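Local coordinates for conserved hypothetical protein NMB0706 (Neisseria meningitidis, PDB 1RV9) that is of unknown function but belongs to the multi-copper polyphenol oxidoreductase laccase family, with a CNF1/YfiH-like fold, and may be an enzyme, at residues P23-V28 with L122-A127; I32-G37 with R233-S238; D98-V103 with A133-W138. One frame throughout, in Å; residues are numbered along the deposited sequence.

Contact 1: P23-V28 with L122-A127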
ATOM      1  N   PRO A  23     -13.908   6.159   8.203  1.00 16.09           N
ATOM      2  CA  PRO A  23     -15.356   6.297   8.017  1.00 16.88           C
ATOM      3  C   PRO A  23     -15.886   5.861   6.655  1.00 16.13           C
ATOM      4  O   PRO A  23     -16.835   6.449   6.136  1.00 17.32           O
ATOM      5  CB  PRO A  23     -15.593   7.780   8.285  1.00 18.27           C
ATOM      6  CG  PRO A  23     -14.337   8.409   7.778  1.00 17.66           C
ATOM      7  CD  PRO A  23     -13.263   7.481   8.306  1.00 17.69           C
ATOM      8  N   ALA A  24     -15.287   4.824   6.080  1.00 13.60           N
ATOM      9  CA  ALA A  24     -15.732   4.346   4.776  1.00 12.47           C
ATOM     10  C   ALA A  24     -17.141   3.768   4.870  1.00 11.04           C
ATOM     11  O   ALA A  24     -17.527   3.214   5.903  1.00 10.28           O
ATOM     12  CB  ALA A  24     -14.768   3.292   4.246  1.00 10.73           C
ATOM     13  N   PRO A  25     -17.933   3.899   3.790  1.00 10.05           N
ATOM     14  CA  PRO A  25     -19.303   3.377   3.776  1.00  9.86           C
ATOM     15  C   PRO A  25     -19.335   1.860   3.962  1.00  9.53           C
ATOM     16  O   PRO A  25     -18.336   1.180   3.740  1.00  9.93           O
ATOM     17  CB  PRO A  25     -19.833   3.834   2.417  1.00 10.50           C
ATOM     18  CG  PRO A  25     -18.597   3.904   1.573  1.00 10.30           C
ATOM     19  CD  PRO A  25     -17.599   4.535   2.504  1.00  9.65           C
ATOM     20  N   ALA A  26     -20.491   1.344   4.364  1.00  8.96           N
ATOM     21  CA  ALA A  26     -20.663  -0.078   4.646  1.00  9.73           C
ATOM     22  C   ALA A  26     -20.370  -1.056   3.517  1.00 10.18           C
ATOM     23  O   ALA A  26     -20.139  -2.243   3.773  1.00 11.19           O
ATOM     24  CB  ALA A  26     -22.066  -0.319   5.179  1.00  9.28           C
ATOM     25  N   ASN A  27     -20.386  -0.583   2.276  1.00  8.61           N
ATOM     26  CA  ASN A  27     -20.120  -1.477   1.155  1.00 10.96           C
ATOM     27  C   ASN A  27     -18.666  -1.437   0.706  1.00 11.10           C
ATOM     28  O   ASN A  27     -18.304  -2.037  -0.307  1.00 12.69           O
ATOM     29  CB  ASN A  27     -21.054  -1.157  -0.010  1.00 11.54           C
ATOM     30  CG  ASN A  27     -20.806   0.209  -0.597  1.00 11.54           C
ATOM     31  OD1 ASN A  27     -20.476   1.158   0.118  1.00 11.74           O
ATOM     32  ND2 ASN A  27     -20.982   0.323  -1.909  1.00 15.19           N
ATOM     33  N   VAL A  28     -17.836  -0.717   1.453  1.00  9.50           N
ATOM     34  CA  VAL A  28     -16.414  -0.649   1.146  1.00  8.33           C
ATOM     35  C   VAL A  28     -15.716  -1.509   2.186  1.00  8.58           C
ATOM     36  O   VAL A  28     -15.696  -1.180   3.374  1.00  9.18           O
ATOM     37  CB  VAL A  28     -15.871   0.792   1.202  1.00  8.06           C
ATOM     38  CG1 VAL A  28     -14.345   0.780   1.099  1.00  7.35           C
ATOM     39  CG2 VAL A  28     -16.451   1.599   0.053  1.00  8.16           C
ATOM     40  N   LEU A 122      -4.990   2.997   0.380  1.00  6.79           N
ATOM     41  CA  LEU A 122      -6.290   2.562  -0.119  1.00  6.72           C
ATOM     42  C   LEU A 122      -7.165   3.793  -0.294  1.00  7.40           C
ATOM     43  O   LEU A 122      -7.028   4.756   0.459  1.00  8.98           O
ATOM     44  CB  LEU A 122      -6.954   1.606   0.869  1.00  6.26           C
ATOM     45  CG  LEU A 122      -6.151   0.359   1.253  1.00  6.47           C
ATOM     46  CD1 LEU A 122      -6.989  -0.486   2.207  1.00  7.87           C
ATOM     47  CD2 LEU A 122      -5.789  -0.439   0.004  1.00  8.37           C
ATOM     48  N   PHE A 123      -8.058   3.756  -1.281  1.00  6.42           N
ATOM     49  CA  PHE A 123      -8.952   4.883  -1.566  1.00  6.66           C
ATOM     50  C   PHE A 123     -10.393   4.430  -1.764  1.00  7.54           C
ATOM     51  O   PHE A 123     -10.648   3.319  -2.218  1.00  6.86           O
ATOM     52  CB  PHE A 123      -8.561   5.575  -2.877  1.00  7.56           C
ATOM     53  CG  PHE A 123      -7.195   6.196  -2.884  1.00  8.14           C
ATOM     54  CD1 PHE A 123      -7.033   7.555  -2.627  1.00 10.80           C
ATOM     55  CD2 PHE A 123      -6.078   5.442  -3.233  1.00  8.74           C
ATOM     56  CE1 PHE A 123      -5.776   8.155  -2.727  1.00 10.42           C
ATOM     57  CE2 PHE A 123      -4.821   6.033  -3.335  1.00 10.52           C
ATOM     58  CZ  PHE A 123      -4.670   7.394  -3.083  1.00 10.34           C
ATOM     59  N   CYS A 124     -11.331   5.315  -1.444  1.00  7.21           N
ATOM     60  CA  CYS A 124     -12.746   5.045  -1.683  1.00  7.62           C
ATOM     61  C   CYS A 124     -13.452   6.388  -1.594  1.00  8.83           C
ATOM     62  O   CYS A 124     -12.858   7.366  -1.143  1.00  9.35           O
ATOM     63  CB  CYS A 124     -13.328   4.067  -0.651  1.00  8.11           C
ATOM     64  SG  CYS A 124     -13.801   4.767   0.955  1.00  8.08           S
ATOM     65  N   ASP A 125     -14.693   6.447  -2.061  1.00  9.79           N
ATOM     66  CA  ASP A 125     -15.458   7.686  -1.963  1.00 10.44           C
ATOM     67  C   ASP A 125     -16.518   7.486  -0.880  1.00 11.35           C
ATOM     68  O   ASP A 125     -16.846   6.351  -0.524  1.00 10.80           O
ATOM     69  CB  ASP A 125     -16.076   8.066  -3.321  1.00 11.17           C
ATOM     70  CG  ASP A 125     -17.049   7.034  -3.848  1.00 13.46           C
ATOM     71  OD1 ASP A 125     -16.860   5.831  -3.581  1.00 10.37           O
ATOM     72  OD2 ASP A 125     -18.002   7.433  -4.557  1.00 14.95           O
ATOM     73  N   ARG A 126     -17.029   8.587  -0.340  1.00 10.80           N
ATOM     74  CA  ARG A 126     -18.022   8.534   0.734  1.00 12.23           C
ATOM     75  C   ARG A 126     -19.268   7.724   0.397  1.00 12.21           C
ATOM     76  O   ARG A 126     -19.834   7.060   1.269  1.00 12.19           O
ATOM     77  CB  ARG A 126     -18.434   9.958   1.129  1.00 13.64           C
ATOM     78  CG  ARG A 126     -17.280  10.844   1.580  1.00 17.82           C
ATOM     79  CD  ARG A 126     -16.874  10.602   3.033  1.00 22.28           C
ATOM     80  NE  ARG A 126     -15.670  11.361   3.373  1.00 25.03           N
ATOM     81  CZ  ARG A 126     -15.180  11.499   4.604  1.00 25.73           C
ATOM     82  NH1 ARG A 126     -15.791  10.933   5.638  1.00 25.74           N
ATOM     83  NH2 ARG A 126     -14.072  12.202   4.800  1.00 26.89           N
ATOM     84  N   ALA A 127     -19.692   7.776  -0.863  1.00 11.41           N
ATOM     85  CA  ALA A 127     -20.891   7.062  -1.302  1.00 11.69           C
ATOM     86  C   ALA A 127     -20.662   5.588  -1.619  1.00 11.20           C
ATOM     87  O   ALA A 127     -21.615   4.838  -1.824  1.00 11.31           O
ATOM     88  CB  ALA A 127     -21.495   7.764  -2.514  1.00 14.25           C
TER
HETATM   89  O   HOH W   1     -17.490   8.969   6.102  1.00 28.03           O
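Cys124 touches Ala24 and Val28, where a loop leading into strand 28-33 lies against the end of strand 119-125; the two strands belong to different sheets of the alpha-beta-beta-alpha fold. The sulfur SG packs on the methyl CB of Ala24 at 3.7 Å, while CB of Cys124 faces both branches of Val28, 3.9 Å from CG1 and nearly as close to CG2. With chi1 at 81° the sulfur stands between the backbone N and the carbonyl carbon of its own residue, turned to the Ala24 methyl. Beyond the sulfur, the ring of Pro25 rests on backbone oxygens: CG lies 3.4 Å from O of Arg126, and CD is 3.6 Å from O of Asp125. Pro25 also opens a type I beta turn that closes with Val28 N bound to Pro25 O at 3.0 Å, which turns the chain into strand 28-33. Further out, Asn27 ND2 bonds to Gly128 O, Asp125 OD1 takes the backbone N-H groups of Thr129 and Ala130, and Met161 of strand 160-164 touches Ala24, Cys124 and Arg126. At the exposed side the Arg126 chain bends at chi2 (-81°) and brings NH1 to Pro23 CG. One water closes this end, donating to Pro23 O and accepting, in the guanidinium plane, from Arg126 NH1, at 2.6 Å to each of these two atoms.

Contact 2: I32-G37 with R233-S238; sequences ITTRNG and RDTFFS
Arg35 lies across the face of Phe237, its CB over the centre of the ring in a CH-pi contact, 3.6 Å from the centroid. The guanidinium runs on beyond the ring centre, with CD1 of Phe237 over one of its faces and its plane turned 52° from that of the ring, so the two do not stack flat. With chi1 at 69°, CG stands between the backbone N and the carbonyl carbon, and the chain extends until a bend at chi3 brings NH1 to O of Arg233, a bond of 3.0 Å in the plane of that carbonyl. NE turns to Gln45 O instead, so backbone oxygens from two separate loops grip the group. The main chain of Arg35 is held too: its N gives a nearly straight bond to Thr235 O at 2.7 Å. Asn36 adds a third bond, ND2 to Asp234 O at 3.0 Å, with the oxygen in the amide plane. Thr34 meets Thr235 through methyls, CG2 to CG2 at 3.6 Å, while its OG1 accepts from Asn36 N in an ST turn and also bonds to Asn16 O. CG2 of Thr235 in turn lies over the centre of the Phe236 ring, whose edge faces Thr33 O at 3.9 Å from CE1. The contact thus ties the exit of strand 28-33 to the loop before helix 239-242: Met248 of strand 248-254 touches both phenylalanines, Leu18 of strand 17-18 packs on Thr34 and Phe236, and Arg241 of that helix bonds to Phe236 O.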
ATOM      1  N   ILE A  32      -6.328  -5.729   5.718  1.00  7.31           N
ATOM      2  CA  ILE A  32      -4.930  -5.371   5.900  1.00  9.17           C
ATOM      3  C   ILE A  32      -4.323  -6.620   6.515  1.00  9.32           C
ATOM      4  O   ILE A  32      -4.484  -6.864   7.707  1.00 10.20           O
ATOM      5  CB  ILE A  32      -4.783  -4.186   6.878  1.00  9.98           C
ATOM      6  CG1 ILE A  32      -5.571  -2.979   6.354  1.00 13.07           C
ATOM      7  CG2 ILE A  32      -3.309  -3.842   7.073  1.00 10.96           C
ATOM      8  CD1 ILE A  32      -5.130  -2.489   4.987  1.00 14.28           C
ATOM      9  N   THR A  33      -3.644  -7.425   5.707  1.00  9.62           N
ATOM     10  CA  THR A  33      -3.074  -8.657   6.232  1.00  9.72           C
ATOM     11  C   THR A  33      -1.826  -8.428   7.068  1.00 10.92           C
ATOM     12  O   THR A  33      -1.151  -7.403   6.947  1.00 11.00           O
ATOM     13  CB  THR A  33      -2.741  -9.664   5.100  1.00 10.37           C
ATOM     14  OG1 THR A  33      -1.571  -9.235   4.393  1.00 10.44           O
ATOM     15  CG2 THR A  33      -3.905  -9.764   4.120  1.00 10.58           C
ATOM     16  N   THR A  34      -1.549  -9.383   7.948  1.00 10.76           N
ATOM     17  CA  THR A  34      -0.366  -9.328   8.791  1.00 11.54           C
ATOM     18  C   THR A  34       0.481 -10.501   8.328  1.00 11.06           C
ATOM     19  O   THR A  34       0.080 -11.243   7.429  1.00 11.81           O
ATOM     20  CB  THR A  34      -0.705  -9.501  10.287  1.00 11.17           C
ATOM     21  OG1 THR A  34      -1.210 -10.822  10.517  1.00 12.62           O
ATOM     22  CG2 THR A  34      -1.749  -8.478  10.721  1.00 12.64           C
ATOM     23  N   ARG A  35       1.648 -10.678   8.933  1.00 12.45           N
ATOM     24  CA  ARG A  35       2.526 -11.768   8.533  1.00 11.85           C
ATOM     25  C   ARG A  35       2.032 -13.117   9.042  1.00 12.59           C
ATOM     26  O   ARG A  35       2.549 -14.165   8.656  1.00 11.86           O
ATOM     27  CB  ARG A  35       3.949 -11.511   9.044  1.00 12.22           C
ATOM     28  CG  ARG A  35       4.100 -11.601  10.552  1.00 11.89           C
ATOM     29  CD  ARG A  35       5.537 -11.330  10.965  1.00 11.19           C
ATOM     30  NE  ARG A  35       6.458 -12.240  10.294  1.00 13.41           N
ATOM     31  CZ  ARG A  35       7.783 -12.164  10.374  1.00 12.26           C
ATOM     32  NH1 ARG A  35       8.355 -11.215  11.104  1.00 14.14           N
ATOM     33  NH2 ARG A  35       8.534 -13.035   9.714  1.00 14.03           N
ATOM     34  N   ASN A  36       1.009 -13.092   9.885  1.00 12.92           N
ATOM     35  CA  ASN A  36       0.488 -14.320  10.465  1.00 13.85           C
ATOM     36  C   ASN A  36      -0.730 -14.929   9.781  1.00 14.44           C
ATOM     37  O   ASN A  36      -1.498 -14.237   9.106  1.00 14.73           O
ATOM     38  CB  ASN A  36       0.193 -14.072  11.941  1.00 14.54           C
ATOM     39  CG  ASN A  36       1.378 -13.466  12.659  1.00 14.67           C
ATOM     40  OD1 ASN A  36       2.465 -14.036  12.660  1.00 16.71           O
ATOM     41  ND2 ASN A  36       1.179 -12.300  13.264  1.00 16.51           N
ATOM     42  N   GLY A  37      -0.886 -16.240   9.958  1.00 13.68           N
ATOM     43  CA  GLY A  37      -2.009 -16.953   9.375  1.00 13.38           C
ATOM     44  C   GLY A  37      -1.695 -17.734   8.113  1.00 13.68           C
ATOM     45  O   GLY A  37      -2.600 -18.298   7.493  1.00 14.32           O
ATOM     46  N   ARG A 233       7.585  -6.315  14.654  1.00 14.75           N
ATOM     47  CA  ARG A 233       8.066  -7.554  14.058  1.00 15.65           C
ATOM     48  C   ARG A 233       7.163  -8.772  14.191  1.00 16.19           C
ATOM     49  O   ARG A 233       7.236  -9.686  13.371  1.00 16.33           O
ATOM     50  CB  ARG A 233       9.456  -7.891  14.603  1.00 17.03           C
ATOM     51  CG  ARG A 233       9.520  -8.138  16.097  1.00 21.43           C
ATOM     52  CD  ARG A 233      10.960  -8.413  16.507  1.00 25.66           C
ATOM     53  NE  ARG A 233      11.088  -8.746  17.922  1.00 29.00           N
ATOM     54  CZ  ARG A 233      12.249  -8.974  18.528  1.00 31.27           C
ATOM     55  NH1 ARG A 233      13.382  -8.903  17.839  1.00 31.90           N
ATOM     56  NH2 ARG A 233      12.282  -9.277  19.819  1.00 31.42           N
ATOM     57  N   ASP A 234       6.317  -8.802  15.214  1.00 17.35           N
ATOM     58  CA  ASP A 234       5.430  -9.946  15.381  1.00 18.34           C
ATOM     59  C   ASP A 234       4.157  -9.779  14.569  1.00 16.65           C
ATOM     60  O   ASP A 234       3.263 -10.621  14.626  1.00 18.51           O
ATOM     61  CB  ASP A 234       5.075 -10.149  16.856  1.00 22.09           C
ATOM     62  CG  ASP A 234       6.280 -10.509  17.699  1.00 23.77           C
ATOM     63  OD1 ASP A 234       7.037 -11.420  17.297  1.00 26.83           O
ATOM     64  OD2 ASP A 234       6.467  -9.887  18.764  1.00 27.85           O
ATOM     65  N   THR A 235       4.079  -8.695  13.803  1.00 15.03           N
ATOM     66  CA  THR A 235       2.890  -8.429  13.001  1.00 13.85           C
ATOM     67  C   THR A 235       3.154  -8.222  11.516  1.00 11.82           C
ATOM     68  O   THR A 235       2.391  -8.698  10.676  1.00 11.89           O
ATOM     69  CB  THR A 235       2.151  -7.180  13.518  1.00 13.39           C
ATOM     70  OG1 THR A 235       1.868  -7.334  14.914  1.00 14.71           O
ATOM     71  CG2 THR A 235       0.845  -6.983  12.762  1.00 13.06           C
ATOM     72  N   PHE A 236       4.235  -7.522  11.188  1.00 11.58           N
ATOM     73  CA  PHE A 236       4.529  -7.238   9.787  1.00 10.90           C
ATOM     74  C   PHE A 236       5.904  -7.652   9.296  1.00 10.21           C
ATOM     75  O   PHE A 236       6.865  -7.723  10.068  1.00 11.14           O
ATOM     76  CB  PHE A 236       4.380  -5.737   9.521  1.00 10.10           C
ATOM     77  CG  PHE A 236       3.026  -5.188   9.857  1.00  9.62           C
ATOM     78  CD1 PHE A 236       1.910  -5.547   9.111  1.00  9.63           C
ATOM     79  CD2 PHE A 236       2.865  -4.315  10.928  1.00 11.21           C
ATOM     80  CE1 PHE A 236       0.647  -5.041   9.428  1.00  9.78           C
ATOM     81  CE2 PHE A 236       1.609  -3.807  11.249  1.00 10.71           C
ATOM     82  CZ  PHE A 236       0.499  -4.172  10.499  1.00 10.35           C
ATOM     83  N   PHE A 237       5.979  -7.920   7.994  1.00 10.71           N
ATOM     84  CA  PHE A 237       7.235  -8.254   7.333  1.00  9.27           C
ATOM     85  C   PHE A 237       7.931  -6.908   7.131  1.00  8.83           C
ATOM     86  O   PHE A 237       7.268  -5.872   6.995  1.00  8.55           O
ATOM     87  CB  PHE A 237       6.989  -8.863   5.950  1.00  9.82           C
ATOM     88  CG  PHE A 237       6.370 -10.231   5.971  1.00  9.51           C
ATOM     89  CD1 PHE A 237       7.059 -11.315   6.508  1.00 12.29           C
ATOM     90  CD2 PHE A 237       5.123 -10.449   5.396  1.00  9.00           C
ATOM     91  CE1 PHE A 237       6.517 -12.599   6.463  1.00 11.03           C
ATOM     92  CE2 PHE A 237       4.571 -11.727   5.346  1.00 11.50           C
ATOM     93  CZ  PHE A 237       5.272 -12.805   5.880  1.00 11.47           C
ATOM     94  N   SER A 238       9.260  -6.921   7.097  1.00  8.72           N
ATOM     95  CA  SER A 238      10.029  -5.699   6.894  1.00  8.50           C
ATOM     96  C   SER A 238      11.347  -5.976   6.190  1.00  9.26           C
ATOM     97  O   SER A 238      12.171  -6.755   6.674  1.00 12.16           O
ATOM     98  CB  SER A 238      10.321  -5.012   8.228  1.00  7.74           C
ATOM     99  OG  SER A 238      11.187  -3.903   8.037  1.00  8.82           O
TER

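Contact 3: D98-V103 with A133-W138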
ATOM      1  N   ASP A  98       2.251  -5.004 -15.389  1.00 15.94           N
ATOM      2  CA  ASP A  98       3.339  -4.312 -14.708  1.00 14.76           C
ATOM      3  C   ASP A  98       2.693  -3.006 -14.287  1.00 14.00           C
ATOM      4  O   ASP A  98       2.514  -2.100 -15.102  1.00 14.97           O
ATOM      5  CB  ASP A  98       4.501  -4.021 -15.661  1.00 16.45           C
ATOM      6  CG  ASP A  98       5.299  -5.258 -16.007  1.00 19.96           C
ATOM      7  OD1 ASP A  98       5.011  -6.336 -15.449  1.00 19.79           O
ATOM      8  OD2 ASP A  98       6.223  -5.145 -16.840  1.00 22.91           O
ATOM      9  N   ALA A  99       2.321  -2.913 -13.018  1.00 11.53           N
ATOM     10  CA  ALA A  99       1.662  -1.714 -12.528  1.00  9.87           C
ATOM     11  C   ALA A  99       1.801  -1.634 -11.024  1.00  8.30           C
ATOM     12  O   ALA A  99       2.155  -2.617 -10.375  1.00  8.06           O
ATOM     13  CB  ALA A  99       0.196  -1.742 -12.916  1.00 10.37           C
ATOM     14  N   ASP A 100       1.497  -0.467 -10.466  1.00  6.24           N
ATOM     15  CA  ASP A 100       1.625  -0.280  -9.033  1.00  6.45           C
ATOM     16  C   ASP A 100       0.392   0.275  -8.340  1.00  6.27           C
ATOM     17  O   ASP A 100       0.460   0.695  -7.187  1.00  7.39           O
ATOM     18  CB  ASP A 100       2.848   0.588  -8.745  1.00  7.95           C
ATOM     19  CG  ASP A 100       4.144  -0.149  -9.023  1.00  8.59           C
ATOM     20  OD1 ASP A 100       4.722  -0.707  -8.068  1.00  7.17           O
ATOM     21  OD2 ASP A 100       4.571  -0.187 -10.199  1.00  9.48           O
ATOM     22  N   ALA A 101      -0.735   0.264  -9.039  1.00  6.55           N
ATOM     23  CA  ALA A 101      -1.997   0.729  -8.461  1.00  5.93           C
ATOM     24  C   ALA A 101      -3.139   0.210  -9.312  1.00  5.77           C
ATOM     25  O   ALA A 101      -2.964  -0.057 -10.500  1.00  6.56           O
ATOM     26  CB  ALA A 101      -2.042   2.261  -8.410  1.00  7.15           C
ATOM     27  N   SER A 102      -4.302   0.036  -8.700  1.00  5.30           N
ATOM     28  CA  SER A 102      -5.468  -0.414  -9.447  1.00  5.16           C
ATOM     29  C   SER A 102      -6.717   0.247  -8.885  1.00  6.26           C
ATOM     30  O   SER A 102      -6.755   0.663  -7.720  1.00  6.66           O
ATOM     31  CB  SER A 102      -5.603  -1.946  -9.409  1.00  7.22           C
ATOM     32  OG  SER A 102      -6.059  -2.418  -8.151  1.00  7.12           O
ATOM     33  N   VAL A 103      -7.727   0.369  -9.737  1.00  7.15           N
ATOM     34  CA  VAL A 103      -8.992   0.979  -9.358  1.00  7.58           C
ATOM     35  C   VAL A 103     -10.137   0.052  -9.749  1.00  7.58           C
ATOM     36  O   VAL A 103      -9.977  -0.815 -10.613  1.00  7.57           O
ATOM     37  CB  VAL A 103      -9.194   2.339 -10.076  1.00  8.10           C
ATOM     38  CG1 VAL A 103      -8.065   3.291  -9.721  1.00  9.75           C
ATOM     39  CG2 VAL A 103      -9.242   2.130 -11.581  1.00  9.11           C
ATOM     40  N   ALA A 133      -6.271   0.842  -4.758  1.00  5.07           N
ATOM     41  CA  ALA A 133      -5.135   0.512  -3.909  1.00  6.41           C
ATOM     42  C   ALA A 133      -3.889   0.943  -4.670  1.00  6.22           C
ATOM     43  O   ALA A 133      -3.761   0.659  -5.861  1.00  6.51           O
ATOM     44  CB  ALA A 133      -5.091  -0.989  -3.638  1.00  6.32           C
ATOM     45  N   ALA A 134      -2.982   1.639  -3.989  1.00  5.14           N
ATOM     46  CA  ALA A 134      -1.754   2.104  -4.616  1.00  5.83           C
ATOM     47  C   ALA A 134      -0.521   1.712  -3.811  1.00  6.51           C
ATOM     48  O   ALA A 134      -0.519   1.767  -2.578  1.00  6.07           O
ATOM     49  CB  ALA A 134      -1.796   3.622  -4.792  1.00  6.14           C
ATOM     50  N   HIS A 135       0.521   1.307  -4.532  1.00  6.28           N
ATOM     51  CA  HIS A 135       1.799   0.914  -3.948  1.00  7.51           C
ATOM     52  C   HIS A 135       2.679   2.156  -3.980  1.00  7.92           C
ATOM     53  O   HIS A 135       3.129   2.585  -5.048  1.00  7.61           O
ATOM     54  CB  HIS A 135       2.425  -0.200  -4.790  1.00  5.83           C
ATOM     55  CG  HIS A 135       3.829  -0.544  -4.402  1.00  7.21           C
ATOM     56  ND1 HIS A 135       4.837  -0.692  -5.330  1.00  7.67           N
ATOM     57  CD2 HIS A 135       4.388  -0.803  -3.195  1.00  9.35           C
ATOM     58  CE1 HIS A 135       5.957  -1.025  -4.714  1.00  8.70           C
ATOM     59  NE2 HIS A 135       5.712  -1.100  -3.417  1.00  9.81           N
ATOM     60  N   ALA A 136       2.923   2.728  -2.806  1.00  7.24           N
ATOM     61  CA  ALA A 136       3.713   3.942  -2.711  1.00  9.07           C
ATOM     62  C   ALA A 136       5.072   3.813  -2.046  1.00  9.76           C
ATOM     63  O   ALA A 136       5.234   4.159  -0.873  1.00  9.41           O
ATOM     64  CB  ALA A 136       2.891   5.035  -2.010  1.00  8.42           C
ATOM     65  N   GLY A 137       6.040   3.286  -2.791  1.00  9.59           N
ATOM     66  CA  GLY A 137       7.398   3.213  -2.287  1.00  8.92           C
ATOM     67  C   GLY A 137       7.846   4.652  -2.477  1.00  8.37           C
ATOM     68  O   GLY A 137       7.065   5.454  -2.997  1.00  8.74           O
ATOM     69  N   TRP A 138       9.063   5.014  -2.095  1.00  8.92           N
ATOM     70  CA  TRP A 138       9.452   6.408  -2.271  1.00  9.34           C
ATOM     71  C   TRP A 138       9.491   6.822  -3.739  1.00  9.00           C
ATOM     72  O   TRP A 138       9.166   7.956  -4.068  1.00  8.85           O
ATOM     73  CB  TRP A 138      10.795   6.716  -1.591  1.00  9.37           C
ATOM     74  CG  TRP A 138      12.019   6.198  -2.287  1.00 11.78           C
ATOM     75  CD1 TRP A 138      12.646   5.003  -2.073  1.00 13.07           C
ATOM     76  CD2 TRP A 138      12.790   6.884  -3.279  1.00 12.06           C
ATOM     77  NE1 TRP A 138      13.762   4.905  -2.867  1.00 13.54           N
ATOM     78  CE2 TRP A 138      13.873   6.043  -3.621  1.00 13.39           C
ATOM     79  CE3 TRP A 138      12.668   8.125  -3.918  1.00 13.17           C
ATOM     80  CZ2 TRP A 138      14.836   6.409  -4.569  1.00 14.58           C
ATOM     81  CZ3 TRP A 138      13.624   8.489  -4.859  1.00 13.39           C
ATOM     82  CH2 TRP A 138      14.693   7.630  -5.178  1.00 14.75           C
TER
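His135 reaches over to Asp100 with both its backbone and its ring. From CB, which lies 3.2 Å from O of Asp100, the chain leaves with CG anti to the backbone N (chi1 172°), and this carries the imidazole alongside the Asp100 side chain, both pointing the same way. CG itself passes 3.8 Å from Asp100 OD1. The next atom, ND1, makes the central bond, donating to OD1 over 2.7 Å at 167°; the oxygen lies in the ring plane and uses its anti lone pair. CE1 is also near OD1, and ring and carboxylate are nearly coplanar, 18° apart. The backbone bond, His135 N to Asp100 O at 2.7 Å, holds the two chains together just where the ladder of strands 101-104 and 131-136 ends. These are antiparallel neighbours in the six-stranded mixed sheet: Ser102 and Ala133 form a hydrogen-bonded pair, each N bonded to the partner's O at 3.0 Å. Ala101 and Ala134 form a non-hydrogen-bonded pair, Ala101 CB meeting Ala134 CB at 3.9 Å, and both methyls face helix 145-153. The carboxylate is buried and gripped from several directions, since OD1 also accepts from His82 N, and OD2 is bonded to Ile81 N and Ser83 OG. Such a network fixes the rotation of the carboxylate. With Cys118 the pair fits a Cys-His-Asp charge-relay arrangement, unproven here, and a bound sulfate, probably from the crystallisation liquor, has its nearest atom about 4 Å from the His135 side chain.

The three contacts span the two main sheets. Contacts 1 and 3 share the six-stranded sheet, where strands 119-125 and 131-136 are neighbours and consecutive in the chain; Leu122 CD2 meets Ala133 CB at 3.7 Å, although the centres lie 19 Å apart. Contacts 1 and 2 sit near opposite ends of strand 28-33 of the five-stranded sheet, with centres 24 Å apart, and Leu122 packs on Ile32 across the interface between sheets. Contact 3 is the most central, its centre about 7 Å from the centre of the chain, and is nested in the loop closed by contact 2, which it does not touch. Contact 1 crosses both others along the chain, so segments far apart in sequence meet, with the buried His135-Asp100 pair in the most central contact.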